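Local coordinates for translation initiation factor eIF2 assembly protein (Schizosaccharomyces pombe, PDB 4ZGP) that acts as an ATP-dependent chaperone for eIF2, binding its gamma subunit so that the alpha and beta subunits can assemble with it, at residues T25-Q28 with V29-Q33; T57-K60 with Y61-D65; D236-D240 with P241-F245. All coordinates share one frame; numbering follows the deposited sequence.

Interaction 1 of 3, residues T25-Q28 with V29-Q33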
loop_
_atom_site.group_PDB
_atom_site.type_symbol
_atom_site.label_atom_id
_atom_site.label_comp_id
_atom_site.label_asym_id
_atom_site.label_seq_id
_atom_site.Cartn_x
_atom_site.Cartn_y
_atom_site.Cartn_z
ATOM N N THR A 25 15.861 1.050 -8.015
ATOM C CA THR A 25 16.652 2.201 -7.593
ATOM C C THR A 25 16.067 2.832 -6.330
ATOM O O THR A 25 14.880 2.674 -6.032
ATOM C CB THR A 25 16.737 3.276 -8.677
ATOM O OG1 THR A 25 15.447 3.867 -8.852
ATOM C CG2 THR A 25 17.220 2.685 -10.006
ATOM N N LYS A 26 16.916 3.543 -5.599
ATOM C CA LYS A 26 16.498 4.358 -4.467
ATOM C C LYS A 26 15.336 5.291 -4.817
ATOM O O LYS A 26 14.383 5.416 -4.048
ATOM C CB LYS A 26 17.683 5.179 -3.954
ATOM C CG LYS A 26 17.318 6.219 -2.922
ATOM C CD LYS A 26 18.516 7.115 -2.581
ATOM C CE LYS A 26 18.969 7.956 -3.769
ATOM N NZ LYS A 26 18.532 9.382 -3.665
ATOM N N ASN A 27 15.407 5.944 -5.972
ATOM C CA ASN A 27 14.339 6.857 -6.370
ATOM C C ASN A 27 13.010 6.122 -6.565
ATOM O O ASN A 27 11.943 6.654 -6.270
ATOM C CB ASN A 27 14.711 7.624 -7.652
ATOM C CG ASN A 27 15.578 8.857 -7.364
ATOM O OD1 ASN A 27 15.753 9.241 -6.209
ATOM N ND2 ASN A 27 16.104 9.477 -8.407
ATOM N N GLN A 28 13.068 4.900 -7.073
ATOM C CA GLN A 28 11.825 4.154 -7.275
ATOM C C GLN A 28 11.129 3.873 -5.959
ATOM O O GLN A 28 9.892 3.902 -5.887
ATOM C CB GLN A 28 12.086 2.841 -7.989
ATOM C CG GLN A 28 12.235 2.965 -9.488
ATOM C CD GLN A 28 12.629 1.625 -10.064
ATOM O OE1 GLN A 28 13.779 1.207 -9.933
ATOM N NE2 GLN A 28 11.660 0.910 -10.639
ATOM N N VAL A 29 11.922 3.586 -4.927
ATOM C CA VAL A 29 11.385 3.351 -3.582
ATOM C C VAL A 29 10.840 4.655 -2.973
ATOM O O VAL A 29 9.733 4.685 -2.407
ATOM C CB VAL A 29 12.468 2.713 -2.658
ATOM C CG1 VAL A 29 12.016 2.696 -1.214
ATOM C CG2 VAL A 29 12.783 1.298 -3.129
ATOM N N LEU A 30 11.597 5.730 -3.117
ATOM C CA LEU A 30 11.166 7.040 -2.627
ATOM C C LEU A 30 9.865 7.518 -3.276
ATOM O O LEU A 30 9.039 8.154 -2.613
ATOM C CB LEU A 30 12.258 8.104 -2.860
ATOM C CG LEU A 30 13.504 8.067 -1.968
ATOM C CD1 LEU A 30 14.520 9.095 -2.457
ATOM C CD2 LEU A 30 13.130 8.321 -0.511
ATOM N N HIS A 31 9.691 7.245 -4.573
ATOM C CA HIS A 31 8.500 7.698 -5.282
ATOM C C HIS A 31 7.224 6.998 -4.810
ATOM O O HIS A 31 6.119 7.504 -5.033
ATOM C CB HIS A 31 8.660 7.485 -6.797
ATOM C CG HIS A 31 9.732 8.337 -7.399
ATOM N ND1 HIS A 31 10.334 8.042 -8.604
ATOM C CD2 HIS A 31 10.339 9.456 -6.939
ATOM C CE1 HIS A 31 11.245 8.963 -8.875
ATOM N NE2 HIS A 31 11.269 9.831 -7.878
ATOM N N CYS A 32 7.387 5.836 -4.183
ATOM C CA CYS A 32 6.250 5.041 -3.731
ATOM C C CYS A 32 5.863 5.307 -2.284
ATOM O O CYS A 32 4.923 4.677 -1.783
ATOM C CB CYS A 32 6.541 3.540 -3.904
ATOM S SG CYS A 32 6.397 3.078 -5.645
ATOM N N GLN A 33 6.577 6.200 -1.605
ATOM C CA GLN A 33 6.152 6.571 -0.252
ATOM C C GLN A 33 4.755 7.150 -0.297
ATOM O O GLN A 33 4.418 7.892 -1.222
ATOM C CB GLN A 33 7.087 7.611 0.369
ATOM C CG GLN A 33 8.538 7.238 0.557
ATOM C CD GLN A 33 9.349 8.475 0.963
ATOM O OE1 GLN A 33 9.567 8.716 2.139
ATOM N NE2 GLN A 33 9.751 9.273 -0.020
#

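Interaction 2 of 3, residues T57-K60 with Y61-D65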
loop_
_atom_site.group_PDB
_atom_site.type_symbol
_atom_site.label_atom_id
_atom_site.label_comp_id
_atom_site.label_asym_id
_atom_site.label_seq_id
_atom_site.Cartn_x
_atom_site.Cartn_y
_atom_site.Cartn_z
ATOM N N THR A 57 9.108 9.487 19.705
ATOM C CA THR A 57 8.746 8.534 20.754
ATOM C C THR A 57 7.925 7.392 20.159
ATOM O O THR A 57 8.004 6.260 20.628
ATOM C CB THR A 57 7.966 9.188 21.917
ATOM O OG1 THR A 57 6.699 9.673 21.455
ATOM C CG2 THR A 57 8.774 10.340 22.504
ATOM N N VAL A 58 7.148 7.691 19.119
ATOM C CA VAL A 58 6.419 6.653 18.403
ATOM C C VAL A 58 7.414 5.721 17.703
ATOM O O VAL A 58 7.305 4.490 17.783
ATOM C CB VAL A 58 5.421 7.257 17.376
ATOM C CG1 VAL A 58 4.900 6.190 16.415
ATOM C CG2 VAL A 58 4.252 7.920 18.092
ATOM N N LEU A 59 8.385 6.322 17.030
ATOM C CA LEU A 59 9.410 5.583 16.307
ATOM C C LEU A 59 10.152 4.648 17.252
ATOM O O LEU A 59 10.416 3.490 16.926
ATOM C CB LEU A 59 10.375 6.563 15.638
ATOM C CG LEU A 59 11.295 6.106 14.514
ATOM C CD1 LEU A 59 10.519 5.301 13.506
ATOM C CD2 LEU A 59 11.914 7.327 13.854
ATOM N N LYS A 60 10.454 5.156 18.440
ATOM C CA LYS A 60 11.176 4.396 19.454
ATOM C C LYS A 60 10.364 3.175 19.902
ATOM O O LYS A 60 10.882 2.062 19.983
ATOM C CB LYS A 60 11.506 5.312 20.639
ATOM C CG LYS A 60 12.634 4.832 21.550
ATOM C CD LYS A 60 12.114 3.949 22.678
ATOM C CE LYS A 60 13.093 3.913 23.849
ATOM N NZ LYS A 60 14.462 3.504 23.422
ATOM N N TYR A 61 9.082 3.394 20.176
ATOM C CA TYR A 61 8.165 2.327 20.563
ATOM C C TYR A 61 8.023 1.240 19.492
ATOM O O TYR A 61 7.909 0.057 19.819
ATOM C CB TYR A 61 6.802 2.942 20.892
ATOM C CG TYR A 61 5.660 1.982 21.128
ATOM C CD1 TYR A 61 5.379 1.504 22.399
ATOM C CD2 TYR A 61 4.832 1.594 20.086
ATOM C CE1 TYR A 61 4.321 0.646 22.616
ATOM C CE2 TYR A 61 3.783 0.740 20.291
ATOM C CZ TYR A 61 3.522 0.271 21.559
ATOM O OH TYR A 61 2.463 -0.579 21.758
ATOM N N LEU A 62 8.039 1.629 18.217
ATOM C CA LEU A 62 7.798 0.665 17.141
ATOM C C LEU A 62 8.928 -0.349 16.942
ATOM O O LEU A 62 8.714 -1.402 16.343
ATOM C CB LEU A 62 7.548 1.391 15.820
ATOM C CG LEU A 62 6.224 2.144 15.710
ATOM C CD1 LEU A 62 6.115 2.798 14.336
ATOM C CD2 LEU A 62 5.040 1.215 15.969
ATOM N N HIS A 63 10.119 -0.035 17.438
ATOM C CA HIS A 63 11.261 -0.950 17.321
ATOM C C HIS A 63 11.326 -2.056 18.402
ATOM O O HIS A 63 12.251 -2.861 18.405
ATOM C CB HIS A 63 12.570 -0.155 17.340
ATOM C CG HIS A 63 12.940 0.438 16.013
ATOM N ND1 HIS A 63 12.802 1.781 15.732
ATOM C CD2 HIS A 63 13.450 -0.129 14.894
ATOM C CE1 HIS A 63 13.210 2.016 14.496
ATOM N NE2 HIS A 63 13.608 0.873 13.966
ATOM N N GLU A 64 10.351 -2.100 19.304
ATOM C CA GLU A 64 10.353 -3.087 20.389
ATOM C C GLU A 64 9.988 -4.490 19.921
ATOM O O GLU A 64 8.935 -4.683 19.316
ATOM C CB GLU A 64 9.376 -2.674 21.488
ATOM C CG GLU A 64 9.723 -1.382 22.195
ATOM C CD GLU A 64 8.767 -1.090 23.333
ATOM O OE1 GLU A 64 8.777 0.053 23.838
ATOM O OE2 GLU A 64 8.008 -2.007 23.722
ATOM N N ASP A 65 10.830 -5.469 20.245
ATOM C CA ASP A 65 10.604 -6.847 19.808
ATOM C C ASP A 65 9.997 -7.751 20.883
ATOM O O ASP A 65 10.265 -8.950 20.902
ATOM C CB ASP A 65 11.913 -7.471 19.304
ATOM C CG ASP A 65 12.989 -7.568 20.388
ATOM O OD1 ASP A 65 12.678 -7.379 21.584
ATOM O OD2 ASP A 65 14.160 -7.851 20.039
#

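Interaction 3 of 3, residues D236-D240 with P241-F245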
loop_
_atom_site.group_PDB
_atom_site.type_symbol
_atom_site.label_atom_id
_atom_site.label_comp_id
_atom_site.label_asym_id
_atom_site.label_seq_id
_atom_site.Cartn_x
_atom_site.Cartn_y
_atom_site.Cartn_z
ATOM N N ASP A 236 -0.915 9.839 -14.630
ATOM C CA ASP A 236 0.090 10.381 -15.551
ATOM C C ASP A 236 1.216 11.137 -14.850
ATOM O O ASP A 236 2.303 11.283 -15.409
ATOM C CB ASP A 236 -0.581 11.307 -16.574
ATOM C CG ASP A 236 -1.372 12.430 -15.925
ATOM O OD1 ASP A 236 -2.468 12.154 -15.381
ATOM O OD2 ASP A 236 -0.914 13.603 -15.975
ATOM N N THR A 237 0.976 11.611 -13.631
ATOM C CA THR A 237 2.005 12.376 -12.915
ATOM C C THR A 237 2.954 11.477 -12.129
ATOM O O THR A 237 3.935 11.959 -11.561
ATOM C CB THR A 237 1.374 13.386 -11.936
ATOM O OG1 THR A 237 0.343 12.716 -11.201
ATOM C CG2 THR A 237 0.754 14.532 -12.703
ATOM N N PHE A 238 2.669 10.174 -12.067
ATOM C CA PHE A 238 3.580 9.300 -11.358
ATOM C C PHE A 238 4.884 9.253 -12.175
ATOM O O PHE A 238 4.837 9.110 -13.391
ATOM C CB PHE A 238 2.998 7.885 -11.143
ATOM C CG PHE A 238 3.807 7.090 -10.182
ATOM C CD1 PHE A 238 3.767 7.398 -8.828
ATOM C CD2 PHE A 238 4.689 6.115 -10.624
ATOM C CE1 PHE A 238 4.556 6.704 -7.922
ATOM C CE2 PHE A 238 5.475 5.419 -9.726
ATOM C CZ PHE A 238 5.406 5.711 -8.371
ATOM N N PRO A 239 6.042 9.400 -11.504
ATOM C CA PRO A 239 7.260 9.745 -12.251
ATOM C C PRO A 239 7.998 8.574 -12.895
ATOM O O PRO A 239 8.875 8.837 -13.723
ATOM C CB PRO A 239 8.150 10.410 -11.187
ATOM C CG PRO A 239 7.667 9.915 -9.897
ATOM C CD PRO A 239 6.174 9.704 -10.068
ATOM N N ASP A 240 7.662 7.335 -12.545
ATOM C CA ASP A 240 8.362 6.169 -13.115
ATOM C C ASP A 240 7.511 5.447 -14.169
ATOM O O ASP A 240 6.298 5.456 -14.086
ATOM C CB ASP A 240 8.753 5.205 -12.001
ATOM C CG ASP A 240 9.651 5.855 -10.965
ATOM O OD1 ASP A 240 10.566 6.598 -11.372
ATOM O OD2 ASP A 240 9.451 5.613 -9.756
ATOM N N PRO A 241 8.161 4.829 -15.181
ATOM C CA PRO A 241 7.427 4.141 -16.244
ATOM C C PRO A 241 6.845 2.793 -15.820
ATOM O O PRO A 241 5.844 2.356 -16.409
ATOM C CB PRO A 241 8.501 3.940 -17.322
ATOM C CG PRO A 241 9.768 3.779 -16.548
ATOM C CD PRO A 241 9.623 4.762 -15.384
ATOM N N ASP A 242 7.483 2.139 -14.855
ATOM C CA ASP A 242 7.027 0.837 -14.375
ATOM C C ASP A 242 6.667 0.901 -12.888
ATOM O O ASP A 242 7.461 1.374 -12.072
ATOM C CB ASP A 242 8.098 -0.236 -14.557
ATOM C CG ASP A 242 8.810 -0.164 -15.915
ATOM O OD1 ASP A 242 8.223 0.288 -16.917
ATOM O OD2 ASP A 242 9.978 -0.597 -15.965
ATOM N N PHE A 243 5.486 0.406 -12.540
ATOM C CA PHE A 243 5.067 0.393 -11.140
ATOM C C PHE A 243 3.854 -0.518 -10.988
ATOM O O PHE A 243 3.354 -1.067 -11.968
ATOM C CB PHE A 243 4.764 1.833 -10.639
ATOM C CG PHE A 243 3.672 2.559 -11.411
ATOM C CD1 PHE A 243 3.960 3.245 -12.582
ATOM C CD2 PHE A 243 2.351 2.570 -10.944
ATOM C CE1 PHE A 243 2.964 3.940 -13.281
ATOM C CE2 PHE A 243 1.345 3.257 -11.642
ATOM C CZ PHE A 243 1.651 3.944 -12.805
ATOM N N VAL A 244 3.396 -0.689 -9.750
ATOM C CA VAL A 244 2.260 -1.563 -9.472
ATOM C C VAL A 244 1.259 -0.772 -8.650
ATOM O O VAL A 244 1.655 -0.200 -7.655
ATOM C CB VAL A 244 2.705 -2.798 -8.698
ATOM C CG1 VAL A 244 1.523 -3.725 -8.432
ATOM C CG2 VAL A 244 3.858 -3.545 -9.470
ATOM N N PHE A 245 -0.005 -0.721 -9.056
ATOM C CA PHE A 245 -0.967 0.036 -8.242
ATOM C C PHE A 245 -2.126 -0.852 -7.834
ATOM O O PHE A 245 -2.510 -1.748 -8.576
ATOM C CB PHE A 245 -1.433 1.332 -8.961
ATOM C CG PHE A 245 -2.267 1.146 -10.214
ATOM C CD1 PHE A 245 -1.676 0.956 -11.447
ATOM C CD2 PHE A 245 -3.643 1.301 -10.175
ATOM C CE1 PHE A 245 -2.458 0.851 -12.603
ATOM C CE2 PHE A 245 -4.430 1.199 -11.323
ATOM C CZ PHE A 245 -3.845 0.964 -12.532
#

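Interaction 1 of 3, residues T25-Q28 with V29-Q33
With CG beside its own backbone N (chi1 -66°), His31 lays its imidazole over the carbonyl of Asn27, one turn earlier. Asn27 O sits 3.0 Å above the ring plane, off-centre toward the rim, and the same oxygen accepts the backbone bond from His31 N at 2.9 Å. Asn27 CB covers the same face farther out, 3.9 Å from His31 CE1, while His31 ND1 is engaged by Asp240. Around the helix, Lys26 and Leu30 run alongside each other in the same direction, Lys26 CG 4.0 Å from Leu30 CD1.

The backbone turn is fixed at both ends by side chains. Gln33 folds back so that its NE2 donates to Leu30 O at 2.9 Å, meeting a lone pair in the carbonyl plane; its OE1 is hydrogen-bonded to Asn117 ND2. NE1 of Trp118, which binds ATP, is hydrogen-bonded to Val29 O. At the start, Gln28 N donates to Thr25 OG1 at 3.1 Å, and the extended Gln28 chain swings its amide back so that OE1 accepts from Thr25 N at 2.8 Å. This reciprocal pair of hydrogen bonds is a capping box, with Thr25 as N-cap of helix 26-31.

Interaction 2 of 3, residues T57-K60 with Y61-D65
Val58 and Leu62, one turn apart, lie side by side and point the same way, with Val58 CG1 4.2 Å from Leu62 CD1. The branch point of Leu62 also rests against the backbone: CG is 3.3 Å from Val58 O, the carbonyl that accepts from Leu62 N at 3.0 Å. Together the two residues present an apolar ridge to Leu142 and Leu145 of helix 138-146.

Tyr61 takes another course. Its CB lies 3.5 Å from Val58 O, but with CG anti to the backbone N (chi1 172°) the ring runs away from the preceding turn, past Leu142, to an edge-to-face stack with Tyr92.

His63 turns back toward Leu59. Its ND1 donates to Leu59 O at 3.2 Å, yet the bond is not straight (139° at the hydrogen), and the donor stands above the carbonyl plane rather than on a lone pair. The oxygen is likewise tilted from the imidazole plane. The same oxygen receives a weak hydrogen bond from Leu62 N, and the imidazole adds a second donor. Beyond it the bonding shifts to partners three residues back, Glu64 N donating to Tyr61 O at 3.3 Å. Leu59 and His63 both reach Leu155 of helix 149-157. With Lys60 exposed and Val58, Tyr61 and Leu62 buried, this is the C-terminal part of an amphipathic helix, 56-62, whose apolar side is packed on helices 138-146 and 149-157.

Interaction 3 of 3, residues D236-D240 with P241-F245
Asp240 and Phe243 meet through a backbone oxygen and a ring: Asp240 O comes within 3.6 Å of Phe243 CD1, approaching the phenyl obliquely. That carbonyl also accepts from Lys201 NZ, which is hydrogen-bonded to Phe238 O as well, so one ammonium group ties together two carbonyls of the loop. The Asp240 carboxylate leads away from the residues that follow, its OD2 hydrogen-bonded to His31. Asp240 CB is held 3.5 Å from Pro241 CD by the trans peptide that joins them and carries the chain round the bend.

Phe243 carries CG between the backbone N and the carbonyl carbon (chi1 59°), and from there its ring faces Phe238. The two phenyls form an edge-to-face pair with centroids 4.7 Å apart and planes inclined at 50°, well short of perpendicular. Phe238 CD2 supplies the edge, 3.5 Å from Phe243 CD1 over one face of that ring and toward its rim.

The pair marks the entry from a loop into strand 243-250 of the mixed sheet in this ATP-grasp protein, where Phe243 is joined by backbone hydrogen bonding to Val198 of strand 193-199, both rings pack on Ile259 of strand 253-261, and Phe243 also touches Leu232 of helix 221-233. On one face of the Phe238 ring, Pro239 CD lies 3.5 Å above its plane.

Overall arrangement
Interactions 1 and 3 are neighbours in space though distant in sequence, their centres 11 Å apart. They are joined by a probable hydrogen bond from His31 ND1 to Asp240 OD2 (2.8 Å) and by packing of Phe238 CE1 on His31 O. Both lie near the nucleotide site without reaching ADP: the side chains of Cys32 and Phe243 lie about 10 and 12 Å from the bound ADP, and that of Cys32 is about 5 Å from that of Asn260, inferred to bind magnesium. Interaction 2 stands apart, its centre 24 Å from that of interaction 1 and 32 Å from that of interaction 3, on the opposite side of the chain's centre from the latter.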